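Local coordinates for LPXTG cell wall surface protein (Streptococcus gordonii, PDB 7AVK) that probably serves as a wall-anchored adhesin, of which this SHIRT domain is one of the tandem repeats thought to project its binding region from the cell, at residues E66-G70 and S71-F75; P41-P44 and S45-V49. All blocks are in the same frame, centred on the assembly; numbering follows the deposited sequence.

Interaction 1: E66-G70 and S71-F75; sequences ETVNG and SDVKF
E66 and V73 face each other across the loop in which the SHIRT domain chain leaves the two-residue strand 66-67 and turns back into the long strand 73-82. Both residues are modelled in two conformers, and what follows holds for one of them. E66 sends CG anti to its N (chi1 -174°), and the rest of the chain stays extended, running past V73 in the opposite sense. Its CB lies 4.0 Å from V73 CG1. CG moves over to the other methyl, V73 CG2, at 4.0 Å, and CD settles 3.7 Å from that same CG2. At the tip the carboxylate splits, OE1 reaching 3.4 Å from V73 CG1 while OE2 stays by CG2. OE1 is also tied through a water to the backbone N of K74, and K63 adds a long, weak ion pair. V73 CG1 also lies over one face of the F75 ring, offset toward its rim, while E66 N meets the edge of that ring in its plane, 3.9 Å from CZ. V68 closes the apolar side of the loop, its CG2 resting 4.2 Å from V73 CG2, and leans on H3 and D35. The apex is polar: G70, with a positive phi of 95°, gives its N to D35 OD1. N69 and S71 are joined across it by two waters. One accepts from N69 N at 2.7 Å and donates to S71 O; the other donates to N69 O at 2.7 Å and is hydrogen-bonded to S71 OG.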
ATOM      1  N   GLU A  66       4.245   1.222  11.947  1.00 11.27           N
ATOM      2  CA  GLU A  66       5.228   0.303  12.505  0.76 11.05           C
ATOM      3  C   GLU A  66       6.374   1.129  13.064  1.00 11.44           C
ATOM      4  O   GLU A  66       6.766   2.130  12.467  1.00 13.39           O
ATOM      5  CB  GLU A  66       5.778  -0.705  11.485  0.76 12.55           C
ATOM      6  CG  GLU A  66       6.689  -1.760  12.045  0.76 16.18           C
ATOM      7  CD  GLU A  66       6.919  -2.958  11.153  0.76 20.38           C
ATOM      8  OE1 GLU A  66       6.227  -3.169  10.146  0.76 18.45           O
ATOM      9  OE2 GLU A  66       7.852  -3.739  11.468  0.76 35.68           O
ATOM     10  N   THR A  67       6.959   0.671  14.162  1.00 11.66           N
ATOM     11  CA  THR A  67       8.109   1.327  14.765  1.00 12.32           C
ATOM     12  C   THR A  67       9.328   0.480  14.426  1.00 12.31           C
ATOM     13  O   THR A  67       9.418  -0.708  14.764  1.00 13.52           O
ATOM     14  CB  THR A  67       7.908   1.565  16.257  1.00 13.03           C
ATOM     15  OG1 THR A  67       6.805   2.453  16.416  1.00 13.25           O
ATOM     16  CG2 THR A  67       9.068   2.223  16.894  1.00 14.08           C
ATOM     17  N   VAL A  68      10.241   1.081  13.694  1.00 12.54           N
ATOM     18  CA  VAL A  68      11.387   0.363  13.137  1.00 12.84           C
ATOM     19  C   VAL A  68      12.209  -0.257  14.255  1.00 14.40           C
ATOM     20  O   VAL A  68      12.532   0.398  15.260  1.00 15.62           O
ATOM     21  CB  VAL A  68      12.212   1.307  12.285  1.00 13.21           C
ATOM     22  CG1 VAL A  68      13.468   0.627  11.710  1.00 14.61           C
ATOM     23  CG2 VAL A  68      11.384   1.894  11.141  1.00 14.38           C
ATOM     24  N   ASN A  69      12.576  -1.531  14.064  1.00 15.27           N
ATOM     25  CA  ASN A  69      13.341  -2.250  15.061  1.00 18.39           C
ATOM     26  C   ASN A  69      14.122  -3.371  14.389  1.00 17.59           C
ATOM     27  O   ASN A  69      13.792  -4.556  14.520  1.00 20.24           O
ATOM     28  CB  ASN A  69      12.396  -2.795  16.129  1.00 20.90           C
ATOM     29  CG  ASN A  69      13.093  -3.644  17.149  1.00 25.02           C
ATOM     30  OD1 ASN A  69      14.219  -3.340  17.547  1.00 37.60           O
ATOM     31  ND2 ASN A  69      12.446  -4.728  17.578  1.00 27.73           N
ATOM     32  N   GLY A  70      15.142  -3.007  13.631  1.00 18.96           N
ATOM     33  CA  GLY A  70      16.079  -3.972  13.103  1.00 21.42           C
ATOM     34  C   GLY A  70      15.794  -4.466  11.699  1.00 21.63           C
ATOM     35  O   GLY A  70      16.626  -5.187  11.139  1.00 24.58           O
ATOM     36  N   SER A  71      14.667  -4.082  11.094  1.00 17.42           N
ATOM     37  CA  SER A  71      14.276  -4.559   9.777  1.00 16.68           C
ATOM     38  C   SER A  71      13.590  -3.446   8.993  1.00 13.66           C
ATOM     39  O   SER A  71      13.013  -2.537   9.555  1.00 13.70           O
ATOM     40  CB  SER A  71      13.298  -5.746   9.874  1.00 20.19           C
ATOM     41  OG  SER A  71      13.870  -6.792  10.627  1.00 34.39           O
ATOM     42  N   ASP A  72      13.660  -3.566   7.673  1.00 14.08           N
ATOM     43  CA  ASP A  72      12.841  -2.729   6.814  1.00 12.47           C
ATOM     44  C   ASP A  72      11.384  -3.152   6.985  1.00 12.09           C
ATOM     45  O   ASP A  72      11.095  -4.269   7.371  1.00 15.40           O
ATOM     46  CB  ASP A  72      13.236  -2.883   5.344  1.00 13.66           C
ATOM     47  CG  ASP A  72      14.616  -2.480   5.059  1.00 16.87           C
ATOM     48  OD1 ASP A  72      15.116  -1.578   5.755  1.00 17.38           O
ATOM     49  OD2 ASP A  72      15.214  -2.988   4.109  1.00 24.76           O
ATOM     50  N   VAL A  73      10.472  -2.225   6.689  0.77 11.53           N
ATOM     51  CA  VAL A  73       9.032  -2.295   6.960  0.77 11.88           C
ATOM     52  C   VAL A  73       8.357  -2.510   5.601  0.77 10.44           C
ATOM     53  O   VAL A  73       8.753  -1.846   4.644  0.77  9.64           O
ATOM     54  CB  VAL A  73       8.516  -0.985   7.646  0.77 12.01           C
ATOM     55  CG1 VAL A  73       6.974  -0.928   7.697  0.77 14.38           C
ATOM     56  CG2 VAL A  73       9.152  -0.915   9.006  0.77 21.14           C
ATOM     57  N   LYS A  74       7.273  -3.351   5.541  1.00 10.62           N
ATOM     58  CA  LYS A  74       6.386  -3.395   4.390  1.00  9.82           C
ATOM     59  C   LYS A  74       4.955  -3.160   4.852  1.00  9.32           C
ATOM     60  O   LYS A  74       4.452  -3.855   5.743  1.00 10.82           O
ATOM     61  CB  LYS A  74       6.466  -4.729   3.643  1.00 10.60           C
ATOM     62  CG  LYS A  74       5.508  -4.782   2.454  1.00 10.34           C
ATOM     63  CD  LYS A  74       5.467  -6.098   1.643  1.00 10.48           C
ATOM     64  CE  LYS A  74       6.770  -6.356   0.917  1.00 12.29           C
ATOM     65  NZ  LYS A  74       6.643  -7.518   0.030  1.00 12.69           N
ATOM     66  N   PHE A  75       4.287  -2.217   4.197  1.00  8.89           N
ATOM     67  CA  PHE A  75       2.854  -2.002   4.375  1.00  9.42           C
ATOM     68  C   PHE A  75       2.132  -2.574   3.156  1.00  9.39           C
ATOM     69  O   PHE A  75       2.474  -2.249   2.023  1.00 10.61           O
ATOM     70  CB  PHE A  75       2.575  -0.494   4.465  1.00 10.46           C
ATOM     71  CG  PHE A  75       3.146   0.129   5.695  1.00 10.99           C
ATOM     72  CD1 PHE A  75       2.550  -0.100   6.939  1.00 11.20           C
ATOM     73  CD2 PHE A  75       4.236   0.989   5.624  1.00 13.13           C
ATOM     74  CE1 PHE A  75       3.054   0.487   8.123  1.00 12.52           C
ATOM     75  CE2 PHE A  75       4.723   1.612   6.805  1.00 15.49           C
ATOM     76  CZ  PHE A  75       4.141   1.326   8.032  1.00 14.13           C
TER
HETATM   77  O   HOH W   1       6.814  -4.612   8.175  0.51 17.01           O
HETATM   78  O   HOH W   2      11.707  -2.973  11.894  1.00 18.03           O
HETATM   79  O   HOH W   3      13.764  -6.972  13.244  1.00 46.29           O

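Interaction 2: P41-P44 and S45-V49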
ATOM      1  N   PRO A  41       2.068   4.440   6.723  1.00  9.93           N
ATOM      2  CA  PRO A  41       2.076   4.230   5.276  1.00  9.26           C
ATOM      3  C   PRO A  41       1.585   5.474   4.536  1.00  9.37           C
ATOM      4  O   PRO A  41       0.723   6.209   4.989  1.00 10.01           O
ATOM      5  CB  PRO A  41       1.147   3.041   5.059  1.00 10.14           C
ATOM      6  CG  PRO A  41       0.202   3.096   6.257  1.00 10.54           C
ATOM      7  CD  PRO A  41       1.092   3.558   7.397  1.00 10.42           C
ATOM      8  N   THR A  42       2.138   5.673   3.331  1.00  9.35           N
ATOM      9  CA  THR A  42       1.688   6.747   2.473  1.00  9.37           C
ATOM     10  C   THR A  42       0.332   6.404   1.877  1.00  9.63           C
ATOM     11  O   THR A  42       0.141   5.315   1.347  1.00 10.77           O
ATOM     12  CB  THR A  42       2.714   6.956   1.356  1.00  9.73           C
ATOM     13  OG1 THR A  42       3.990   7.206   1.946  1.00 11.23           O
ATOM     14  CG2 THR A  42       2.312   8.059   0.397  1.00  9.93           C
ATOM     15  N   GLN A  43      -0.605   7.350   1.926  1.00 10.47           N
ATOM     16  CA  GLN A  43      -1.888   7.143   1.293  1.00 11.08           C
ATOM     17  C   GLN A  43      -1.729   7.086  -0.218  1.00 11.10           C
ATOM     18  O   GLN A  43      -1.017   7.931  -0.798  1.00 11.44           O
ATOM     19  CB  GLN A  43      -2.871   8.249   1.636  1.00 11.82           C
ATOM     20  CG  GLN A  43      -3.347   8.237   3.077  1.00 12.84           C
ATOM     21  CD  GLN A  43      -4.219   7.056   3.302  1.00 15.24           C
ATOM     22  OE1 GLN A  43      -3.957   6.200   4.209  1.00 21.33           O
ATOM     23  NE2 GLN A  43      -5.305   6.970   2.539  1.00 16.67           N
ATOM     24  N   PRO A  44      -2.416   6.188  -0.915  1.00 11.05           N
ATOM     25  CA  PRO A  44      -2.505   6.313  -2.383  0.59 10.40           C
ATOM     26  C   PRO A  44      -3.097   7.676  -2.721  1.00 11.91           C
ATOM     27  O   PRO A  44      -4.025   8.129  -2.050  1.00 12.86           O
ATOM     28  CB  PRO A  44      -3.429   5.155  -2.804  0.59 10.28           C
ATOM     29  CG  PRO A  44      -3.340   4.175  -1.551  0.59 10.67           C
ATOM     30  CD  PRO A  44      -3.230   5.087  -0.395  0.59 10.07           C
ATOM     31  N   SER A  45      -2.623   8.302  -3.798  1.00 13.06           N
ATOM     32  CA  SER A  45      -3.027   9.686  -4.151  1.00 15.16           C
ATOM     33  C   SER A  45      -4.499   9.710  -4.554  1.00 14.20           C
ATOM     34  O   SER A  45      -5.125  10.757  -4.449  1.00 17.08           O
ATOM     35  CB  SER A  45      -2.148  10.254  -5.202  1.00 21.25           C
ATOM     36  OG  SER A  45      -2.243   9.506  -6.390  1.00 30.76           O
ATOM     37  N   GLN A  46      -5.001   8.601  -5.075  1.00 14.55           N
ATOM     38  CA  GLN A  46      -6.429   8.385  -5.358  1.00 16.16           C
ATOM     39  C   GLN A  46      -6.833   7.110  -4.614  1.00 14.98           C
ATOM     40  O   GLN A  46      -6.036   6.174  -4.571  1.00 14.76           O
ATOM     41  CB  GLN A  46      -6.694   8.240  -6.855  1.00 20.88           C
ATOM     42  CG  GLN A  46      -6.195   9.415  -7.670  1.00 32.86           C
ATOM     43  CD  GLN A  46      -6.913  10.702  -7.342  1.00 45.89           C
ATOM     44  OE1 GLN A  46      -8.036  10.709  -6.857  1.00 55.34           O
ATOM     45  NE2 GLN A  46      -6.232  11.813  -7.563  1.00 56.83           N
ATOM     46  N   THR A  47      -8.023   7.058  -4.047  1.00 16.35           N
ATOM     47  CA  THR A  47      -8.489   5.860  -3.318  1.00 16.57           C
ATOM     48  C   THR A  47      -9.638   5.185  -4.048  1.00 16.08           C
ATOM     49  O   THR A  47     -10.174   4.229  -3.512  1.00 16.69           O
ATOM     50  CB  THR A  47      -8.811   6.212  -1.867  1.00 19.29           C
ATOM     51  OG1 THR A  47      -9.751   7.282  -1.921  1.00 21.77           O
ATOM     52  CG2 THR A  47      -7.573   6.596  -1.094  1.00 22.21           C
ATOM     53  N   GLU A  48      -9.982   5.636  -5.249  1.00 17.25           N
ATOM     54  CA  GLU A  48     -11.037   5.018  -6.066  1.00 20.91           C
ATOM     55  C   GLU A  48     -10.563   5.070  -7.518  1.00 20.35           C
ATOM     56  O   GLU A  48     -10.105   6.153  -7.929  1.00 24.70           O
ATOM     57  CB  GLU A  48     -12.370   5.731  -5.851  1.00 29.46           C
ATOM     58  CG  GLU A  48     -13.584   4.958  -6.308  1.00 49.51           C
ATOM     59  CD  GLU A  48     -14.897   5.661  -6.001  1.00 56.43           C
ATOM     60  OE1 GLU A  48     -14.904   6.906  -5.968  1.00 66.96           O
ATOM     61  OE2 GLU A  48     -15.904   4.972  -5.780  1.00 59.78           O
ATOM     62  N   VAL A  49     -10.619   3.955  -8.238  1.00 18.39           N
ATOM     63  CA  VAL A  49     -10.223   3.893  -9.661  1.00 19.02           C
ATOM     64  C   VAL A  49     -11.401   3.280 -10.401  1.00 19.19           C
ATOM     65  O   VAL A  49     -11.747   2.129 -10.122  1.00 18.44           O
ATOM     66  CB  VAL A  49      -8.947   3.079  -9.904  1.00 22.67           C
ATOM     67  CG1 VAL A  49      -8.748   2.784 -11.385  1.00 25.32           C
ATOM     68  CG2 VAL A  49      -7.754   3.799  -9.312  1.00 28.15           C
TER
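A polyproline II run, P41-P44, leads the chain from strand 38-39 toward the edge strand 48-50, and it is stopped by a bend at S45, where P44 and Q46 come close. The four residues before the bend keep phi near -65° and psi near 140°; at S45 psi drops to -28°. The turn brings the Q46 carbonyl back beside the CB corner of the proline ring, with P44 CB 3.3 Å from Q46 O, although P44 is modelled in two conformers and the exact spacing is uncertain. The ring itself is buried against F58, Y61 and W79 and anchors the loop on the sheet. Inside the bend, T47 places CG2 anti to its carbonyl carbon, a methyl 4.0 Å from P44 O. That methyl also lies 4.3 Å from Q43 NE2, a loose touch at the amide end. The other end of this amide does the polar work: Q43 OE1 is hydrogen-bonded to the nitrogen of a bound isothiocyanate, whose pocket also holds F58, S60, Y61 and T64. Backbone pairing of T47 with F58 and V49 with W56 completes this polyproline II segment and bend, an entry into the edge strand of the SHIRT domain's mixed sheet.

Interaction 2 precedes interaction 1 along the chain, and their centres lie 21 Å apart on opposite sides of the domain centre. Both feed strands of the same mixed sheet: 45-49 starts its edge strand 48-50, and 71-75 starts the inner strand 73-82. They meet at one packing point, where F75 CG lies 3.6 Å from P41 CB. Interaction 1 is partly buried, with valines and a phenylalanine on its inner side and waters bridging polar groups further out. Interaction 2 is mainly a surface contact in which backbone shape dominates, P44 being its buried residue, and the polar end of Q43 turns to a bound ligand.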